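Local atomic coordinates of SxtG (Microseira wollei, PDB entry 6U1R), a protein that acts as an amidinotransferase in saxitoxin biosynthesis, probably passing an amidino group to its acceptor by way of an amidino-cysteine intermediate. Residues P27-I41 against A369-Y382. Residues are numbered along the deposited sequence; the frame is centred on the assembly and turned at random.
Sequences PVNSYNEWDALEEVI and ATLDVRRRGTLQSY
Arg375 runs straight into the loop before strand 37-41, where NH1 meets Asp35 O in the guanidinium plane at 2.7 Å. With CG beside its own backbone N (chi1 -67°) and the chain extended to NE, the flat group is sandwiched, Glu33 O over one face and Leu37 CD1 over the other. Its NE holds Asp372 OD2, which Ser30 OG approaches from the opposite face of the carboxylate at 2.8 Å; Arg221 and Arg136 also pair with this aspartate, so its charge is probably well balanced in this buried setting. Farther along the strands the packing is also tight, Val40 CG2 lying 3.5 Å from Thr370 CB. Strands 37-41 and 370-375 pair antiparallel through two classic bulges, at one of which Arg374 O accepts from both Glu38 N and Glu39 N.

Toward the more open side, Arg374 bends at chi3 (66°), placing NE 2.9 Å from Glu38 OE1 while NH1 and NH2 share Glu39 OE1; the other oxygen of Glu39, OE2, is held by Tyr170 and Arg108. Exposed Arg376 takes Glu38 OE2 with NH1 at 2.8 Å. The tail beyond Gly377 is looser and partly water-mediated: Leu379 CB lies over the Tyr31 ring, and Trp34 points its edge at the Tyr382 face, planes at 87°. One water joins Trp34 NE1, Asp35 OD1 and Tyr382 OH.

Residues 27-41 thus line strand 370-375 on both edges, Asn29 bridging Arg374 on one and strand 37-41 pairing on the other. Strand 370-375 begins two residues after Cys368, the predicted amidino-cysteine nucleophile, and the contact joins chain start to chain end in the five-fold alpha/beta propeller of the amidinotransferase family.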
# COMPACT_ATOMS: atom_id res chain seq x y z
N PRO A 27 -13.38 16.82 -0.37
CA PRO A 27 -12.59 17.57 -1.36
C PRO A 27 -12.04 16.72 -2.49
O PRO A 27 -11.58 17.28 -3.49
CB PRO A 27 -11.45 18.15 -0.51
CG PRO A 27 -11.29 17.18 0.62
CD PRO A 27 -12.69 16.72 0.93
N VAL A 28 -12.02 15.40 -2.36
CA VAL A 28 -11.59 14.50 -3.44
C VAL A 28 -12.83 13.99 -4.16
O VAL A 28 -13.69 13.33 -3.56
CB VAL A 28 -10.75 13.33 -2.88
CG1 VAL A 28 -10.35 12.34 -3.97
CG2 VAL A 28 -9.53 13.90 -2.20
N ASN A 29 -12.93 14.28 -5.46
CA ASN A 29 -14.09 13.88 -6.27
C ASN A 29 -13.68 14.03 -7.74
O ASN A 29 -13.73 15.14 -8.27
CB ASN A 29 -15.31 14.74 -5.95
CG ASN A 29 -16.55 14.25 -6.62
OD1 ASN A 29 -17.30 13.47 -6.04
ND2 ASN A 29 -16.78 14.68 -7.87
N SER A 30 -13.26 12.93 -8.37
CA SER A 30 -12.91 12.99 -9.80
C SER A 30 -13.16 11.62 -10.43
O SER A 30 -12.57 10.64 -9.99
CB SER A 30 -11.45 13.40 -10.03
OG SER A 30 -11.25 13.53 -11.45
N TYR A 31 -14.00 11.59 -11.46
CA TYR A 31 -14.44 10.35 -12.09
C TYR A 31 -13.97 10.19 -13.53
O TYR A 31 -14.18 9.12 -14.10
CB TYR A 31 -15.97 10.27 -12.04
CG TYR A 31 -16.53 10.07 -10.66
CD1 TYR A 31 -16.54 8.81 -10.08
CD2 TYR A 31 -17.08 11.14 -9.94
CE1 TYR A 31 -17.09 8.61 -8.81
CE2 TYR A 31 -17.61 10.94 -8.67
CZ TYR A 31 -17.61 9.68 -8.13
OH TYR A 31 -18.15 9.47 -6.88
N ASN A 32 -13.36 11.21 -14.12
CA ASN A 32 -12.98 11.18 -15.53
C ASN A 32 -11.99 12.32 -15.78
O ASN A 32 -11.64 13.06 -14.86
CB ASN A 32 -14.23 11.29 -16.41
CG ASN A 32 -15.05 12.47 -16.03
OD1 ASN A 32 -14.57 13.60 -16.11
ND2 ASN A 32 -16.27 12.24 -15.53
N GLU A 33 -11.57 12.48 -17.03
CA GLU A 33 -10.51 13.44 -17.35
C GLU A 33 -11.03 14.84 -17.70
O GLU A 33 -10.21 15.72 -17.96
CB GLU A 33 -9.66 12.92 -18.53
CG GLU A 33 -9.12 11.48 -18.36
CD GLU A 33 -8.04 11.32 -17.28
OE1 GLU A 33 -7.42 12.33 -16.88
OE2 GLU A 33 -7.83 10.17 -16.81
N TRP A 34 -12.35 15.07 -17.68
CA TRP A 34 -12.90 16.27 -18.32
C TRP A 34 -13.91 17.06 -17.50
O TRP A 34 -14.21 18.19 -17.89
CB TRP A 34 -13.59 15.90 -19.64
CG TRP A 34 -14.68 14.89 -19.46
CD1 TRP A 34 -15.95 15.13 -18.98
CD2 TRP A 34 -14.61 13.48 -19.72
NE1 TRP A 34 -16.66 13.96 -18.94
CE2 TRP A 34 -15.87 12.93 -19.39
CE3 TRP A 34 -13.61 12.63 -20.22
CZ2 TRP A 34 -16.15 11.58 -19.53
CZ3 TRP A 34 -13.89 11.28 -20.34
CH2 TRP A 34 -15.15 10.77 -20.02
N ASP A 35 -14.50 16.51 -16.44
CA ASP A 35 -15.46 17.29 -15.68
C ASP A 35 -14.79 18.56 -15.14
O ASP A 35 -13.56 18.62 -14.94
CB ASP A 35 -16.06 16.48 -14.52
CG ASP A 35 -17.16 15.50 -14.95
OD1 ASP A 35 -17.77 15.65 -16.04
OD2 ASP A 35 -17.44 14.58 -14.15
N ALA A 36 -15.60 19.59 -14.91
CA ALA A 36 -15.11 20.93 -14.57
C ALA A 36 -14.10 20.90 -13.42
O ALA A 36 -14.44 20.51 -12.30
CB ALA A 36 -16.30 21.83 -14.23
N LEU A 37 -12.88 21.35 -13.70
CA LEU A 37 -11.75 21.16 -12.77
C LEU A 37 -11.81 22.21 -11.67
O LEU A 37 -11.81 23.41 -11.95
CB LEU A 37 -10.44 21.25 -13.54
CG LEU A 37 -9.14 20.97 -12.76
CD1 LEU A 37 -9.18 19.60 -12.13
CD2 LEU A 37 -7.93 21.11 -13.69
N GLU A 38 -11.87 21.75 -10.42
CA GLU A 38 -11.95 22.65 -9.26
C GLU A 38 -10.65 22.71 -8.46
O GLU A 38 -10.29 23.78 -7.97
CB GLU A 38 -13.09 22.22 -8.33
CG GLU A 38 -14.48 22.45 -8.93
CD GLU A 38 -15.64 22.23 -7.97
OE1 GLU A 38 -15.43 21.72 -6.84
OE2 GLU A 38 -16.78 22.58 -8.34
N GLU A 39 -9.95 21.59 -8.33
CA GLU A 39 -8.73 21.58 -7.53
C GLU A 39 -7.78 20.55 -8.14
O GLU A 39 -8.21 19.46 -8.53
CB GLU A 39 -9.01 21.26 -6.06
CG GLU A 39 -7.74 21.22 -5.20
CD GLU A 39 -8.00 21.34 -3.69
OE1 GLU A 39 -9.05 21.89 -3.30
OE2 GLU A 39 -7.14 20.89 -2.90
N VAL A 40 -6.51 20.93 -8.23
CA VAL A 40 -5.47 20.11 -8.85
C VAL A 40 -4.19 20.21 -8.03
O VAL A 40 -3.84 21.29 -7.53
CB VAL A 40 -5.26 20.56 -10.32
CG1 VAL A 40 -4.61 21.97 -10.40
CG2 VAL A 40 -4.47 19.54 -11.11
N ILE A 41 -3.50 19.08 -7.85
CA ILE A 41 -2.12 19.08 -7.35
C ILE A 41 -1.21 19.26 -8.56
O ILE A 41 -1.38 18.58 -9.57
CB ILE A 41 -1.78 17.77 -6.61
CG1 ILE A 41 -2.77 17.54 -5.45
CG2 ILE A 41 -0.32 17.79 -6.14
CD1 ILE A 41 -2.59 16.22 -4.65
N ALA A 369 2.00 16.35 -15.12
CA ALA A 369 2.37 17.29 -14.08
C ALA A 369 1.24 17.57 -13.11
O ALA A 369 1.45 18.35 -12.17
CB ALA A 369 2.85 18.60 -14.72
N THR A 370 0.07 16.95 -13.28
CA THR A 370 -1.08 17.26 -12.45
C THR A 370 -1.75 16.00 -11.91
O THR A 370 -1.67 14.92 -12.49
CB THR A 370 -2.13 18.08 -13.23
OG1 THR A 370 -2.47 17.39 -14.44
CG2 THR A 370 -1.61 19.48 -13.51
N LEU A 371 -2.42 16.16 -10.77
CA LEU A 371 -3.38 15.17 -10.28
C LEU A 371 -4.68 15.92 -10.02
O LEU A 371 -4.74 16.75 -9.11
CB LEU A 371 -2.88 14.47 -9.02
CG LEU A 371 -3.71 13.25 -8.59
CD1 LEU A 371 -3.52 12.09 -9.57
CD2 LEU A 371 -3.40 12.79 -7.18
N ASP A 372 -5.71 15.63 -10.82
CA ASP A 372 -7.00 16.32 -10.72
C ASP A 372 -7.84 15.74 -9.59
O ASP A 372 -8.74 14.92 -9.81
CB ASP A 372 -7.76 16.23 -12.04
CG ASP A 372 -7.94 14.81 -12.52
OD1 ASP A 372 -6.94 14.06 -12.50
OD2 ASP A 372 -9.06 14.43 -12.92
N VAL A 373 -7.63 16.24 -8.37
CA VAL A 373 -8.31 15.65 -7.21
C VAL A 373 -9.79 16.03 -7.14
O VAL A 373 -10.57 15.27 -6.56
CB VAL A 373 -7.56 16.03 -5.91
CG1 VAL A 373 -6.16 15.44 -5.93
CG2 VAL A 373 -7.47 17.51 -5.73
N ARG A 374 -10.21 17.15 -7.71
CA ARG A 374 -11.64 17.51 -7.66
C ARG A 374 -12.10 18.06 -8.99
O ARG A 374 -11.66 19.14 -9.42
CB ARG A 374 -11.96 18.50 -6.54
CG ARG A 374 -13.47 18.67 -6.39
CD ARG A 374 -13.88 19.30 -5.06
NE ARG A 374 -13.42 20.68 -4.97
CZ ARG A 374 -12.32 21.08 -4.33
NH1 ARG A 374 -11.53 20.22 -3.71
NH2 ARG A 374 -12.01 22.36 -4.31
N ARG A 375 -12.98 17.30 -9.64
CA ARG A 375 -13.74 17.73 -10.80
C ARG A 375 -15.22 17.57 -10.46
O ARG A 375 -15.66 16.49 -10.05
CB ARG A 375 -13.43 16.89 -12.05
CG ARG A 375 -12.03 17.04 -12.63
CD ARG A 375 -11.86 16.12 -13.82
NE ARG A 375 -10.52 16.24 -14.36
CZ ARG A 375 -10.12 17.21 -15.17
NH1 ARG A 375 -10.97 18.16 -15.58
NH2 ARG A 375 -8.85 17.25 -15.59
N ARG A 376 -16.00 18.63 -10.66
CA ARG A 376 -17.42 18.60 -10.33
C ARG A 376 -18.15 17.56 -11.18
O ARG A 376 -18.20 17.68 -12.41
CB ARG A 376 -18.00 19.99 -10.56
CG ARG A 376 -19.35 20.24 -9.94
CD ARG A 376 -19.63 21.75 -9.85
NE ARG A 376 -19.61 22.41 -11.15
CZ ARG A 376 -18.65 23.23 -11.61
NH1 ARG A 376 -17.56 23.52 -10.88
NH2 ARG A 376 -18.77 23.76 -12.82
N GLY A 377 -18.72 16.54 -10.55
CA GLY A 377 -19.44 15.53 -11.29
C GLY A 377 -19.71 14.28 -10.49
O GLY A 377 -19.40 14.19 -9.30
N THR A 378 -20.30 13.31 -11.18
CA THR A 378 -20.77 12.04 -10.62
C THR A 378 -20.28 10.89 -11.49
O THR A 378 -19.72 11.10 -12.57
CB THR A 378 -22.30 12.02 -10.54
OG1 THR A 378 -22.81 12.40 -11.82
CG2 THR A 378 -22.82 12.99 -9.48
N LEU A 379 -20.49 9.66 -11.02
CA LEU A 379 -20.11 8.45 -11.75
C LEU A 379 -21.17 8.10 -12.80
O LEU A 379 -22.33 7.87 -12.45
CB LEU A 379 -19.93 7.28 -10.80
CG LEU A 379 -19.52 5.94 -11.43
CD1 LEU A 379 -18.18 6.08 -12.17
CD2 LEU A 379 -19.43 4.87 -10.35
N GLN A 380 -20.75 8.03 -14.06
CA GLN A 380 -21.63 7.65 -15.16
C GLN A 380 -20.93 6.65 -16.08
O GLN A 380 -19.70 6.46 -16.02
CB GLN A 380 -22.06 8.88 -15.93
CG GLN A 380 -22.79 9.90 -15.02
CD GLN A 380 -22.48 11.29 -15.39
OE1 GLN A 380 -21.62 11.94 -14.80
NE2 GLN A 380 -23.12 11.76 -16.43
N SER A 381 -21.72 6.01 -16.93
CA SER A 381 -21.22 5.25 -18.06
C SER A 381 -21.49 6.03 -19.35
O SER A 381 -22.58 6.58 -19.53
CB SER A 381 -21.86 3.87 -18.15
OG SER A 381 -21.54 3.10 -17.01
N TYR A 382 -20.50 6.05 -20.24
CA TYR A 382 -20.51 6.93 -21.40
C TYR A 382 -20.57 6.21 -22.75
O TYR A 382 -20.57 6.88 -23.79
CB TYR A 382 -19.27 7.83 -21.40
CG TYR A 382 -19.22 8.78 -20.24
CD1 TYR A 382 -18.65 8.39 -19.02
CD2 TYR A 382 -19.75 10.06 -20.33
CE1 TYR A 382 -18.63 9.24 -17.94
CE2 TYR A 382 -19.73 10.92 -19.24
CZ TYR A 382 -19.17 10.50 -18.04
OH TYR A 382 -19.14 11.33 -16.92
O HOH W 1 -15.78 14.01 -11.87
O HOH W 2 -18.35 9.95 -14.60
O HOH W 3 -6.99 14.94 -15.90
O HOH W 4 -19.24 13.83 -17.43
O HOH W 5 -20.04 13.73 -14.00
O HOH W 6 -14.10 24.26 -5.09